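Local coordinates for uncharacterized protein (Mycobacterium tuberculosis CAS/NITR204, PDB 5VYQ) that probably transfers a formyl group from a folate cofactor to the amino group of the nucleotide-linked sugar dTDP-4-amino-4,6-dideoxyglucose, at residues D77-F82 and Q86-A91; I129-D134 and P140-R145; D133-H138 and A188-L193. All blocks are in the same frame, centred on the assembly; numbering follows the deposited sequence. Where two conformers were deposited one is given.

How the interactions relate
All three contacts converge on one bound folinic acid. In interaction 1 the 86-91 loop meets N8 and NA2 of its pterin. The loop after strand 125-131 meets NA2, N3 and O4; it starts in interaction 2 and continues into interaction 3, and these two share Asp133 and Asp134. The centres of interactions 1 and 2 are about 13 Å apart, those of 2 and 3 about 10 Å, and those of 1 and 3 about 16 Å. Interactions 1 and 2 also touch directly, where Phe88 CE1 packs on Ile132 CD1 at 3.8 Å. Asp137 of interaction 3 touches both the folate and the nucleotide sugar.

Interaction 1 of 3, residues D77-F82 and Q86-A91; sequences DLVLSF and QRFPAA. With NA (sodium ion), chain H; FON (N-{[4-({[(6R)-2-amino-5-formyl-4-oxo-1,4,5,6,7,8-hexahydropteridin-6-yl]methyl}amino)phenyl]carbonyl}-L-glutamic acid), chain C.
Phe88 packs its ring on Val79 and Ser81 of strand 78-82. The contact lies in the beta-alpha-beta unit made by that strand, helix 90-95 and strand 97-102, within the formyltransferase fold. The far end of the ring does the touching. Val79 CG1 lies 3.8 Å from Phe88 CE1, and the two side chains cross at a slant. Ser81 CB sits 3.9 Å from Phe88 CZ. No hydrogen bond links the two segments, so the contact is purely apolar and buried. Val79 holds CG1 anti to its backbone N (chi1 179°), which turns that methyl to the ring.

The near end of the same ring serves the cofactor. Phe88 CD2 is 3.6 Å from N8 of the folinic acid. The backbone of the loop then reads the pterin. The amino group NA2 donates an almost straight bond to Phe88 O, 3.2 Å long with an angle of 175° at the hydrogen. A weak, bent bond runs from the folate N8 to Gln86 O. Phe88 therefore links the strand to the cofactor, with the tip of its ring on the strand, and its carbonyl and the inner part of the ring on the pterin.

Further out, Leu27 and Cys98 of the two flanking strands also pack on Phe88. Ser81 OG hydrogen-bonds Asn100 OD1. Gln86 is held by Asp64 and Val65, and Pro89 is the N-cap residue of helix 90-95. At the other end of the strand, Met21 and Thr23 join Asp77 at a sodium ion, which Asp77 OD2 binds at 2.6 Å.

Interaction 2 of 3, residues I129-D134 and P140-R145; sequences IHEIDD and PIIAQR. With FON (N-{[4-({[(6R)-2-amino-5-formyl-4-oxo-1,4,5,6,7,8-hexahydropteridin-6-yl]methyl}amino)phenyl]carbonyl}-L-glutamic acid), chain C.
Ile129 is faced by two residues, Ile142 and Ala143, which makes a classic beta bulge. Its carbonyl oxygen accepts from both backbone nitrogens. The bond from Ile142 N to Ile129 O is 2.8 Å, and that from Ala143 N to Ile129 O is longer at 3.2 Å. Both donors are tilted from the carbonyl plane. In return, Ile129 N donates to Ala143 O almost straight, 174° at the hydrogen. Past the bulge the register is shifted by one, and His130 and Ile141 form a non-hydrogen-bonded pair. Glu131 N donates to Pro140 O at 2.8 Å.

The extra residue brings the Ile142 side chain across Ile129, with Ile142 CD1 4.1 Å from Ile129 CG2. His130 CB rests against Pro140 O at 3.2 Å. Its chi1 of 69° places the ring between the backbone N and the carbonyl carbon, and ND1 bonds to Glu131 O from above the carbonyl plane. Leu169 and Ile177 of helix 155-179 cover Ile129.

Beyond the paired strands, Ile132 CG2 packs 3.5 Å from N3 of the folinic acid. The arrangement is an antiparallel beta hairpin with a bulge, at the edge of the chain's mixed six-stranded sheet and leading into the folate pocket.

Interaction 3 of 3, residues D133-H138 and A188-L193; sequences DDQLDH and ATEGNL. With LI (lithium ion), chain M; FON (N-{[4-({[(6R)-2-amino-5-formyl-4-oxo-1,4,5,6,7,8-hexahydropteridin-6-yl]methyl}amino)phenyl]carbonyl}-L-glutamic acid), chain C.
His138 sets its ring anti to the backbone N (chi1 -169°), and Glu190 bends at chi2 (-57°), which brings its carboxylate to the ring. His138 NE2 donates to Glu190 OE1 at 2.8 Å. The oxygen lies near the ring plane and uses its syn lone pair, although ring and carboxylate planes are 56° apart.

At the other ring nitrogen, His138 ND1 donates to Asp133 OD2 at 2.7 Å, also to a syn lone pair, and nearly straight. Bonds at both nitrogens fix the ring's rotation. Two carboxylates so placed would be expected to favour a protonated imidazole. Asp133 OD1 takes the N-H of Gln135, closing an Asx turn, and Gln135 NE2 lies over one ring face, displaced toward the rim. Water 4 donates to both Gln135 OE1 and Glu190 OE1.

Leu136 faces two ways. Its CB touches Leu193 CD1 at 3.9 Å, and its methyls pack on the cofactor, with Leu136 CD1 3.7 Å from C12 of the folinic acid.

The loop backbone and Asp137 also bind the cofactor and the metal. Asp137 N donates to the folate O4 at 2.8 Å, and Asp133 O accepts from NA2. Asp137 OD1 binds the lithium ion at 2.2 Å, alongside His102. Water 6, also on the lithium, donates to Asp137 OD2 and the folate formyl O3.

The 133-138 loop connects strands 125-131 and 141-147. The 188-193 segment lies in the loop that follows helix 155-179 and ends at strand 193-194, which pairs with strand 110-111, where Arg110 touches both His138 and Leu193.

Interaction 1 of 3, residues D77-F82 and Q86-A91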
loop_
_atom_site.group_PDB
_atom_site.type_symbol
_atom_site.label_atom_id
_atom_site.label_comp_id
_atom_site.label_asym_id
_atom_site.label_seq_id
_atom_site.Cartn_x
_atom_site.Cartn_y
_atom_site.Cartn_z
ATOM N N ASP A 77 3.284 -4.090 -46.957
ATOM C CA ASP A 77 3.103 -5.517 -47.077
ATOM C C ASP A 77 2.656 -6.137 -45.766
ATOM O O ASP A 77 2.171 -7.261 -45.773
ATOM C CB ASP A 77 4.388 -6.195 -47.535
ATOM C CG ASP A 77 4.877 -5.637 -48.886
ATOM O OD1 ASP A 77 4.060 -5.597 -49.835
ATOM O OD2 ASP A 77 6.058 -5.242 -48.913
ATOM N N LEU A 78 2.911 -5.470 -44.654
ATOM C CA LEU A 78 2.643 -6.022 -43.309
ATOM C C LEU A 78 2.398 -4.838 -42.367
ATOM O O LEU A 78 3.132 -3.844 -42.394
ATOM C CB LEU A 78 3.862 -6.799 -42.846
ATOM C CG LEU A 78 3.906 -7.268 -41.384
ATOM C CD1 LEU A 78 2.747 -8.229 -41.109
ATOM C CD2 LEU A 78 5.239 -7.913 -40.997
ATOM N N VAL A 79 1.363 -4.917 -41.555
ATOM C CA VAL A 79 1.107 -3.886 -40.558
ATOM C C VAL A 79 1.180 -4.564 -39.180
ATOM O O VAL A 79 0.495 -5.543 -38.929
ATOM C CB VAL A 79 -0.273 -3.218 -40.772
ATOM C CG1 VAL A 79 -0.536 -2.164 -39.727
ATOM C CG2 VAL A 79 -0.330 -2.579 -42.141
ATOM N N LEU A 80 1.975 -3.992 -38.299
ATOM C CA LEU A 80 2.049 -4.471 -36.915
ATOM C C LEU A 80 1.431 -3.504 -35.927
ATOM O O LEU A 80 1.695 -2.308 -35.947
ATOM C CB LEU A 80 3.505 -4.655 -36.560
ATOM C CG LEU A 80 4.334 -5.537 -37.469
ATOM C CD1 LEU A 80 5.761 -5.678 -36.983
ATOM C CD2 LEU A 80 3.705 -6.907 -37.655
ATOM N N SER A 81 0.581 -4.049 -35.062
ATOM C CA SER A 81 0.080 -3.327 -33.892
ATOM C C SER A 81 0.975 -3.666 -32.703
ATOM O O SER A 81 0.964 -4.804 -32.201
ATOM C CB SER A 81 -1.372 -3.700 -33.609
ATOM O OG SER A 81 -1.783 -3.343 -32.280
ATOM N N PHE A 82 1.769 -2.678 -32.286
ATOM C CA PHE A 82 2.566 -2.748 -31.082
ATOM C C PHE A 82 1.807 -1.940 -30.040
ATOM O O PHE A 82 2.179 -0.820 -29.712
ATOM C CB PHE A 82 3.986 -2.243 -31.355
ATOM C CG PHE A 82 4.950 -3.260 -31.914
ATOM C CD1 PHE A 82 4.537 -4.315 -32.680
ATOM C CD2 PHE A 82 6.305 -3.130 -31.672
ATOM C CE1 PHE A 82 5.449 -5.218 -33.210
ATOM C CE2 PHE A 82 7.228 -4.042 -32.178
ATOM C CZ PHE A 82 6.800 -5.069 -32.987
ATOM N N GLN A 86 -5.954 2.299 -31.503
ATOM C CA GLN A 86 -6.984 2.509 -32.532
ATOM C C GLN A 86 -7.376 1.168 -33.169
ATOM O O GLN A 86 -6.501 0.462 -33.667
ATOM C CB GLN A 86 -6.434 3.444 -33.595
ATOM C CG GLN A 86 -7.499 3.755 -34.639
ATOM C CD GLN A 86 -7.130 4.933 -35.530
ATOM O OE1 GLN A 86 -5.953 5.199 -35.795
ATOM N NE2 GLN A 86 -8.164 5.594 -36.079
ATOM N N ARG A 87 -8.657 0.810 -33.177
ATOM C CA ARG A 87 -9.096 -0.426 -33.812
ATOM C C ARG A 87 -8.837 -0.342 -35.316
ATOM O O ARG A 87 -8.982 0.710 -35.932
ATOM C CB ARG A 87 -10.586 -0.691 -33.532
ATOM C CG ARG A 87 -11.003 -2.127 -33.777
ATOM C CD ARG A 87 -12.294 -2.456 -33.061
ATOM N NE ARG A 87 -12.705 -3.832 -33.289
ATOM C CZ ARG A 87 -13.544 -4.444 -32.471
ATOM N NH1 ARG A 87 -13.923 -5.691 -32.687
ATOM N NH2 ARG A 87 -13.988 -3.788 -31.408
ATOM N N PHE A 88 -8.427 -1.460 -35.904
ATOM C CA PHE A 88 -8.150 -1.575 -37.336
ATOM C C PHE A 88 -9.496 -1.942 -37.957
ATOM O O PHE A 88 -10.086 -2.969 -37.592
ATOM C CB PHE A 88 -7.140 -2.682 -37.609
ATOM C CG PHE A 88 -5.700 -2.363 -37.232
ATOM C CD1 PHE A 88 -4.708 -3.228 -37.650
ATOM C CD2 PHE A 88 -5.303 -1.204 -36.542
ATOM C CE1 PHE A 88 -3.359 -3.030 -37.356
ATOM C CE2 PHE A 88 -3.969 -0.999 -36.245
ATOM C CZ PHE A 88 -2.984 -1.885 -36.653
ATOM N N PRO A 89 -9.957 -1.148 -38.912
ATOM C CA PRO A 89 -11.202 -1.547 -39.568
ATOM C C PRO A 89 -11.082 -2.727 -40.508
ATOM O O PRO A 89 -9.971 -3.111 -40.912
ATOM C CB PRO A 89 -11.577 -0.313 -40.371
ATOM C CG PRO A 89 -10.265 0.321 -40.670
ATOM C CD PRO A 89 -9.406 0.103 -39.464
ATOM N N ALA A 90 -12.256 -3.252 -40.878
ATOM C CA ALA A 90 -12.305 -4.399 -41.769
ATOM C C ALA A 90 -11.462 -4.178 -43.025
ATOM O O ALA A 90 -10.713 -5.062 -43.422
ATOM C CB ALA A 90 -13.760 -4.726 -42.137
ATOM N N ALA A 91 -11.550 -3.009 -43.661
ATOM C CA ALA A 91 -10.845 -2.835 -44.933
ATOM C C ALA A 91 -9.318 -2.955 -44.777
ATOM O O ALA A 91 -8.613 -3.356 -45.705
ATOM C CB ALA A 91 -11.198 -1.519 -45.602
HETATM NA NA NA H . 7.756 -4.116 -50.465
HETATM N N1 FON C . -7.998 -4.063 -34.364
HETATM C C2 FON C . -8.674 -5.204 -34.445
HETATM N NA2 FON C . -9.548 -5.363 -35.480
HETATM N N3 FON C . -8.498 -6.153 -33.511
HETATM C C4 FON C . -7.649 -6.018 -32.463
HETATM O O4 FON C . -7.486 -6.942 -31.631
HETATM C C4A FON C . -6.859 -4.779 -32.365
HETATM N N5 FON C . -5.969 -4.444 -31.331
HETATM C C6 FON C . -5.807 -2.998 -31.107
HETATM C C7 FON C . -5.365 -2.374 -32.433
HETATM N N8 FON C . -6.373 -2.654 -33.426
HETATM C C8A FON C . -7.085 -3.795 -33.419
HETATM C C9 FON C . -7.067 -2.327 -30.516
HETATM N N10 FON C . -7.298 -2.849 -29.172
HETATM C C11 FON C . -10.463 -1.698 -26.731
HETATM C C12 FON C . -9.574 -2.696 -26.331
HETATM C C13 FON C . -8.524 -3.062 -27.165
HETATM C C14 FON C . -8.333 -2.433 -28.390
HETATM C C15 FON C . -9.210 -1.437 -28.803
HETATM C C16 FON C . -10.272 -1.077 -27.972
HETATM C C FON C . -11.615 -1.311 -25.794
HETATM O O FON C . -11.685 -1.702 -24.609
HETATM N N FON C . -12.554 -0.497 -26.285
HETATM C CA FON C . -13.662 0.037 -25.495
HETATM C CB FON C . -13.723 1.573 -25.535
HETATM C CG FON C . -12.408 2.146 -24.993
HETATM C CD FON C . -12.416 3.596 -24.551
HETATM O OE1 FON C . -13.497 4.119 -24.211
HETATM O OE2 FON C . -11.319 4.214 -24.497
HETATM C CT FON C . -14.945 -0.567 -25.983
HETATM O O1 FON C . -15.913 -0.493 -25.188
HETATM O O2 FON C . -14.983 -1.115 -27.113
HETATM C CP1 FON C . -5.393 -5.329 -30.632
HETATM O O3 FON C . -4.638 -5.032 -29.713
HETATM O O HOH W 1 9.809 -3.169 -51.124
HETATM O O HOH W 2 6.562 -2.668 -51.386
HETATM O O HOH W 3 7.495 -6.002 -52.199
#

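Interaction 2 of 3, residues I129-D134 and P140-R145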
loop_
_atom_site.group_PDB
_atom_site.type_symbol
_atom_site.label_atom_id
_atom_site.label_comp_id
_atom_site.label_asym_id
_atom_site.label_seq_id
_atom_site.Cartn_x
_atom_site.Cartn_y
_atom_site.Cartn_z
ATOM N N ILE A 129 1.466 -13.165 -29.889
ATOM C CA ILE A 129 1.613 -12.525 -31.196
ATOM C C ILE A 129 0.661 -13.319 -32.114
ATOM O O ILE A 129 0.724 -14.536 -32.197
ATOM C CB ILE A 129 3.057 -12.652 -31.706
ATOM C CG1 ILE A 129 4.038 -11.990 -30.752
ATOM C CG2 ILE A 129 3.153 -11.999 -33.083
ATOM C CD1 ILE A 129 5.505 -12.078 -31.095
ATOM N N HIS A 130 -0.230 -12.610 -32.793
ATOM C CA HIS A 130 -1.310 -13.200 -33.564
ATOM C C HIS A 130 -1.730 -12.334 -34.739
ATOM O O HIS A 130 -1.608 -11.105 -34.685
ATOM C CB HIS A 130 -2.519 -13.505 -32.677
ATOM C CG HIS A 130 -3.223 -12.285 -32.165
ATOM N ND1 HIS A 130 -4.282 -11.716 -32.823
ATOM C CD2 HIS A 130 -3.046 -11.553 -31.045
ATOM C CE1 HIS A 130 -4.703 -10.651 -32.157
ATOM N NE2 HIS A 130 -3.993 -10.571 -31.053
ATOM N N GLU A 131 -2.221 -13.003 -35.775
ATOM C CA GLU A 131 -2.862 -12.262 -36.868
ATOM C C GLU A 131 -4.153 -11.643 -36.392
ATOM O O GLU A 131 -4.843 -12.181 -35.540
ATOM C CB GLU A 131 -3.104 -13.093 -38.124
ATOM C CG GLU A 131 -1.798 -13.441 -38.832
ATOM C CD GLU A 131 -1.969 -14.211 -40.144
ATOM O OE1 GLU A 131 -3.117 -14.471 -40.529
ATOM O OE2 GLU A 131 -0.924 -14.548 -40.757
ATOM N N ILE A 132 -4.437 -10.454 -36.906
ATOM C CA ILE A 132 -5.610 -9.684 -36.492
ATOM C C ILE A 132 -6.789 -10.041 -37.359
ATOM O O ILE A 132 -6.675 -10.154 -38.601
ATOM C CB ILE A 132 -5.325 -8.171 -36.566
ATOM C CG1 ILE A 132 -4.091 -7.874 -35.704
ATOM C CG2 ILE A 132 -6.529 -7.421 -36.103
ATOM C CD1 ILE A 132 -3.664 -6.421 -35.655
ATOM N N ASP A 133 -7.942 -10.190 -36.720
ATOM C CA ASP A 133 -9.253 -10.322 -37.385
ATOM C C ASP A 133 -10.230 -9.297 -36.822
ATOM O O ASP A 133 -9.845 -8.322 -36.165
ATOM C CB ASP A 133 -9.767 -11.757 -37.318
ATOM C CG ASP A 133 -10.174 -12.205 -35.919
ATOM O OD1 ASP A 133 -10.369 -11.384 -34.995
ATOM O OD2 ASP A 133 -10.289 -13.453 -35.759
ATOM N N ASP A 134 -11.501 -9.431 -37.146
ATOM C CA ASP A 134 -12.492 -8.460 -36.745
ATOM C C ASP A 134 -12.745 -8.384 -35.238
ATOM O O ASP A 134 -13.320 -7.399 -34.779
ATOM C CB ASP A 134 -13.796 -8.730 -37.497
ATOM C CG ASP A 134 -14.382 -10.088 -37.197
ATOM O OD1 ASP A 134 -13.852 -11.108 -37.662
ATOM O OD2 ASP A 134 -15.383 -10.113 -36.461
ATOM N N PRO A 140 -5.374 -16.115 -35.515
ATOM C CA PRO A 140 -4.367 -17.135 -35.501
ATOM C C PRO A 140 -3.121 -16.764 -34.726
ATOM O O PRO A 140 -2.518 -15.709 -35.008
ATOM C CB PRO A 140 -4.064 -17.350 -37.000
ATOM C CG PRO A 140 -5.329 -16.955 -37.682
ATOM C CD PRO A 140 -5.916 -15.838 -36.865
ATOM N N ILE A 141 -2.744 -17.611 -33.765
ATOM C CA ILE A 141 -1.560 -17.406 -32.970
ATOM C C ILE A 141 -0.297 -17.797 -33.667
ATOM O O ILE A 141 -0.114 -18.936 -34.090
ATOM C CB ILE A 141 -1.700 -18.074 -31.574
ATOM C CG1 ILE A 141 -2.902 -17.452 -30.863
ATOM C CG2 ILE A 141 -0.419 -17.913 -30.778
ATOM C CD1 ILE A 141 -3.286 -18.140 -29.583
ATOM N N ILE A 142 0.641 -16.869 -33.724
ATOM C CA ILE A 142 1.955 -17.106 -34.250
ATOM C C ILE A 142 2.876 -17.629 -33.154
ATOM O O ILE A 142 3.590 -18.619 -33.353
ATOM C CB ILE A 142 2.542 -15.804 -34.885
ATOM C CG1 ILE A 142 1.712 -15.373 -36.095
ATOM C CG2 ILE A 142 4.018 -15.915 -35.278
ATOM C CD1 ILE A 142 1.831 -13.905 -36.462
ATOM N N ALA A 143 2.887 -16.940 -32.019
ATOM C CA ALA A 143 3.693 -17.356 -30.876
ATOM C C ALA A 143 3.105 -16.782 -29.610
ATOM O O ALA A 143 2.403 -15.774 -29.656
ATOM C CB ALA A 143 5.124 -16.879 -31.013
ATOM N N GLN A 144 3.397 -17.449 -28.498
ATOM C CA GLN A 144 3.014 -16.879 -27.235
ATOM C C GLN A 144 3.844 -17.485 -26.130
ATOM O O GLN A 144 4.547 -18.504 -26.282
ATOM C CB GLN A 144 1.496 -17.001 -27.012
ATOM C CG GLN A 144 0.979 -18.347 -26.787
ATOM C CD GLN A 144 -0.526 -18.512 -26.567
ATOM O OE1 GLN A 144 -0.939 -19.649 -26.666
ATOM N NE2 GLN A 144 -1.337 -17.473 -26.279
ATOM N N ARG A 145 3.769 -16.810 -25.001
ATOM C CA ARG A 145 4.570 -17.174 -23.855
ATOM C C ARG A 145 3.878 -16.749 -22.573
ATOM O O ARG A 145 3.428 -15.610 -22.437
ATOM C CB ARG A 145 5.972 -16.587 -23.900
ATOM C CG ARG A 145 6.908 -17.043 -22.783
ATOM C CD ARG A 145 8.372 -16.759 -23.138
ATOM N NE ARG A 145 8.671 -17.479 -24.376
ATOM C CZ ARG A 145 9.621 -17.150 -25.248
ATOM N NH1 ARG A 145 10.405 -16.102 -25.032
ATOM N NH2 ARG A 145 9.773 -17.862 -26.342
HETATM N N1 FON C . -7.998 -4.063 -34.364
HETATM C C2 FON C . -8.674 -5.204 -34.445
HETATM N NA2 FON C . -9.548 -5.363 -35.480
HETATM N N3 FON C . -8.498 -6.153 -33.511
HETATM C C4 FON C . -7.649 -6.018 -32.463
HETATM O O4 FON C . -7.486 -6.942 -31.631
HETATM C C4A FON C . -6.859 -4.779 -32.365
HETATM N N5 FON C . -5.969 -4.444 -31.331
HETATM C C6 FON C . -5.807 -2.998 -31.107
HETATM C C7 FON C . -5.365 -2.374 -32.433
HETATM N N8 FON C . -6.373 -2.654 -33.426
HETATM C C8A FON C . -7.085 -3.795 -33.419
HETATM C C9 FON C . -7.067 -2.327 -30.516
HETATM N N10 FON C . -7.298 -2.849 -29.172
HETATM C C11 FON C . -10.463 -1.698 -26.731
HETATM C C12 FON C . -9.574 -2.696 -26.331
HETATM C C13 FON C . -8.524 -3.062 -27.165
HETATM C C14 FON C . -8.333 -2.433 -28.390
HETATM C C15 FON C . -9.210 -1.437 -28.803
HETATM C C16 FON C . -10.272 -1.077 -27.972
HETATM C C FON C . -11.615 -1.311 -25.794
HETATM O O FON C . -11.685 -1.702 -24.609
HETATM N N FON C . -12.554 -0.497 -26.285
HETATM C CA FON C . -13.662 0.037 -25.495
HETATM C CB FON C . -13.723 1.573 -25.535
HETATM C CG FON C . -12.408 2.146 -24.993
HETATM C CD FON C . -12.416 3.596 -24.551
HETATM O OE1 FON C . -13.497 4.119 -24.211
HETATM O OE2 FON C . -11.319 4.214 -24.497
HETATM C CT FON C . -14.945 -0.567 -25.983
HETATM O O1 FON C . -15.913 -0.493 -25.188
HETATM O O2 FON C . -14.983 -1.115 -27.113
HETATM C CP1 FON C . -5.393 -5.329 -30.632
HETATM O O3 FON C . -4.638 -5.032 -29.713
#

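Interaction 3 of 3, residues D133-H138 and A188-L193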
loop_
_atom_site.group_PDB
_atom_site.type_symbol
_atom_site.label_atom_id
_atom_site.label_comp_id
_atom_site.label_asym_id
_atom_site.label_seq_id
_atom_site.Cartn_x
_atom_site.Cartn_y
_atom_site.Cartn_z
ATOM N N ASP A 133 -7.942 -10.190 -36.720
ATOM C CA ASP A 133 -9.253 -10.322 -37.385
ATOM C C ASP A 133 -10.230 -9.297 -36.822
ATOM O O ASP A 133 -9.845 -8.322 -36.165
ATOM C CB ASP A 133 -9.767 -11.757 -37.318
ATOM C CG ASP A 133 -10.174 -12.205 -35.919
ATOM O OD1 ASP A 133 -10.369 -11.384 -34.995
ATOM O OD2 ASP A 133 -10.289 -13.453 -35.759
ATOM N N ASP A 134 -11.501 -9.431 -37.146
ATOM C CA ASP A 134 -12.492 -8.460 -36.745
ATOM C C ASP A 134 -12.745 -8.384 -35.238
ATOM O O ASP A 134 -13.320 -7.399 -34.779
ATOM C CB ASP A 134 -13.796 -8.730 -37.497
ATOM C CG ASP A 134 -14.382 -10.088 -37.197
ATOM O OD1 ASP A 134 -13.852 -11.108 -37.662
ATOM O OD2 ASP A 134 -15.383 -10.113 -36.461
ATOM N N GLN A 135 -12.354 -9.401 -34.474
ATOM C CA GLN A 135 -12.558 -9.351 -33.036
ATOM C C GLN A 135 -11.292 -8.877 -32.347
ATOM O O GLN A 135 -10.221 -8.801 -32.941
ATOM C CB GLN A 135 -13.024 -10.693 -32.482
ATOM C CG GLN A 135 -14.385 -11.039 -33.017
ATOM C CD GLN A 135 -14.829 -12.417 -32.602
ATOM O OE1 GLN A 135 -15.186 -12.628 -31.441
ATOM N NE2 GLN A 135 -14.803 -13.370 -33.528
ATOM N N LEU A 136 -11.440 -8.513 -31.087
ATOM C CA LEU A 136 -10.276 -8.095 -30.300
ATOM C C LEU A 136 -9.463 -9.262 -29.786
ATOM O O LEU A 136 -10.013 -10.176 -29.160
ATOM C CB LEU A 136 -10.739 -7.219 -29.117
ATOM C CG LEU A 136 -11.341 -5.848 -29.416
ATOM C CD1 LEU A 136 -11.740 -5.123 -28.123
ATOM C CD2 LEU A 136 -10.373 -4.939 -30.144
ATOM N N ASP A 137 -8.155 -9.217 -30.061
ATOM C CA ASP A 137 -7.232 -10.162 -29.504
ATOM C C ASP A 137 -7.728 -11.572 -29.790
ATOM O O ASP A 137 -7.884 -12.395 -28.896
ATOM C CB ASP A 137 -7.036 -9.914 -28.024
ATOM C CG ASP A 137 -6.543 -8.509 -27.729
ATOM O OD1 ASP A 137 -5.767 -7.945 -28.520
ATOM O OD2 ASP A 137 -6.900 -7.992 -26.665
ATOM N N HIS A 138 -7.970 -11.806 -31.078
ATOM C CA HIS A 138 -8.610 -13.030 -31.558
ATOM C C HIS A 138 -7.884 -13.384 -32.825
ATOM O O HIS A 138 -7.346 -12.539 -33.541
ATOM C CB HIS A 138 -10.073 -12.678 -31.846
ATOM C CG HIS A 138 -10.955 -13.849 -32.111
ATOM N ND1 HIS A 138 -11.222 -14.309 -33.382
ATOM C CD2 HIS A 138 -11.713 -14.592 -31.272
ATOM C CE1 HIS A 138 -12.070 -15.322 -33.306
ATOM N NE2 HIS A 138 -12.389 -15.503 -32.033
ATOM N N ALA A 188 -8.292 -23.029 -29.616
ATOM C CA ALA A 188 -9.450 -23.924 -29.683
ATOM C C ALA A 188 -10.710 -23.412 -29.028
ATOM O O ALA A 188 -11.806 -23.863 -29.382
ATOM C CB ALA A 188 -9.096 -25.254 -29.038
ATOM N N THR A 189 -10.583 -22.488 -28.080
ATOM C CA THR A 189 -11.765 -21.896 -27.455
ATOM C C THR A 189 -11.813 -20.399 -27.616
ATOM O O THR A 189 -10.792 -19.789 -27.893
ATOM C CB THR A 189 -11.864 -22.246 -25.958
ATOM O OG1 THR A 189 -10.764 -21.674 -25.240
ATOM C CG2 THR A 189 -11.812 -23.762 -25.797
ATOM N N GLU A 190 -12.976 -19.804 -27.404
ATOM C CA GLU A 190 -13.119 -18.363 -27.537
ATOM C C GLU A 190 -12.537 -17.572 -26.373
ATOM O O GLU A 190 -12.200 -16.388 -26.540
ATOM C CB GLU A 190 -14.589 -17.999 -27.773
ATOM C CG GLU A 190 -15.120 -18.586 -29.088
ATOM C CD GLU A 190 -14.286 -18.124 -30.275
ATOM O OE1 GLU A 190 -14.212 -16.913 -30.511
ATOM O OE2 GLU A 190 -13.600 -18.960 -30.878
ATOM N N GLY A 191 -12.439 -18.200 -25.205
ATOM C CA GLY A 191 -11.946 -17.497 -24.016
ATOM C C GLY A 191 -12.911 -16.442 -23.533
ATOM O O GLY A 191 -14.139 -16.620 -23.616
ATOM N N ASN A 192 -12.388 -15.291 -23.088
ATOM C CA ASN A 192 -13.217 -14.216 -22.608
ATOM C C ASN A 192 -12.575 -12.881 -22.890
ATOM O O ASN A 192 -11.369 -12.832 -23.092
ATOM C CB ASN A 192 -13.464 -14.364 -21.108
ATOM C CG ASN A 192 -12.206 -14.133 -20.307
ATOM O OD1 ASN A 192 -11.237 -14.921 -20.362
ATOM N ND2 ASN A 192 -12.200 -13.018 -19.571
ATOM N N LEU A 193 -13.396 -11.851 -22.951
ATOM C CA LEU A 193 -12.971 -10.506 -23.355
ATOM C C LEU A 193 -13.380 -9.513 -22.336
ATOM O O LEU A 193 -14.550 -9.473 -22.013
ATOM C CB LEU A 193 -13.643 -10.115 -24.667
ATOM C CG LEU A 193 -13.419 -8.771 -25.320
ATOM C CD1 LEU A 193 -11.950 -8.485 -25.631
ATOM C CD2 LEU A 193 -14.277 -8.499 -26.552
HETATM LI LI LI M . -4.713 -6.422 -27.327
HETATM N N1 FON C . -7.998 -4.063 -34.364
HETATM C C2 FON C . -8.674 -5.204 -34.445
HETATM N NA2 FON C . -9.548 -5.363 -35.480
HETATM N N3 FON C . -8.498 -6.153 -33.511
HETATM C C4 FON C . -7.649 -6.018 -32.463
HETATM O O4 FON C . -7.486 -6.942 -31.631
HETATM C C4A FON C . -6.859 -4.779 -32.365
HETATM N N5 FON C . -5.969 -4.444 -31.331
HETATM C C6 FON C . -5.807 -2.998 -31.107
HETATM C C7 FON C . -5.365 -2.374 -32.433
HETATM N N8 FON C . -6.373 -2.654 -33.426
HETATM C C8A FON C . -7.085 -3.795 -33.419
HETATM C C9 FON C . -7.067 -2.327 -30.516
HETATM N N10 FON C . -7.298 -2.849 -29.172
HETATM C C11 FON C . -10.463 -1.698 -26.731
HETATM C C12 FON C . -9.574 -2.696 -26.331
HETATM C C13 FON C . -8.524 -3.062 -27.165
HETATM C C14 FON C . -8.333 -2.433 -28.390
HETATM C C15 FON C . -9.210 -1.437 -28.803
HETATM C C16 FON C . -10.272 -1.077 -27.972
HETATM C C FON C . -11.615 -1.311 -25.794
HETATM O O FON C . -11.685 -1.702 -24.609
HETATM N N FON C . -12.554 -0.497 -26.285
HETATM C CA FON C . -13.662 0.037 -25.495
HETATM C CB FON C . -13.723 1.573 -25.535
HETATM C CG FON C . -12.408 2.146 -24.993
HETATM C CD FON C . -12.416 3.596 -24.551
HETATM O OE1 FON C . -13.497 4.119 -24.211
HETATM O OE2 FON C . -11.319 4.214 -24.497
HETATM C CT FON C . -14.945 -0.567 -25.983
HETATM O O1 FON C . -15.913 -0.493 -25.188
HETATM O O2 FON C . -14.983 -1.115 -27.113
HETATM C CP1 FON C . -5.393 -5.329 -30.632
HETATM O O3 FON C . -4.638 -5.032 -29.713
HETATM O O HOH W 4 -15.526 -14.739 -29.804
HETATM O O HOH W 5 -15.673 -16.163 -33.474
HETATM O O HOH W 6 -6.648 -5.509 -27.338
#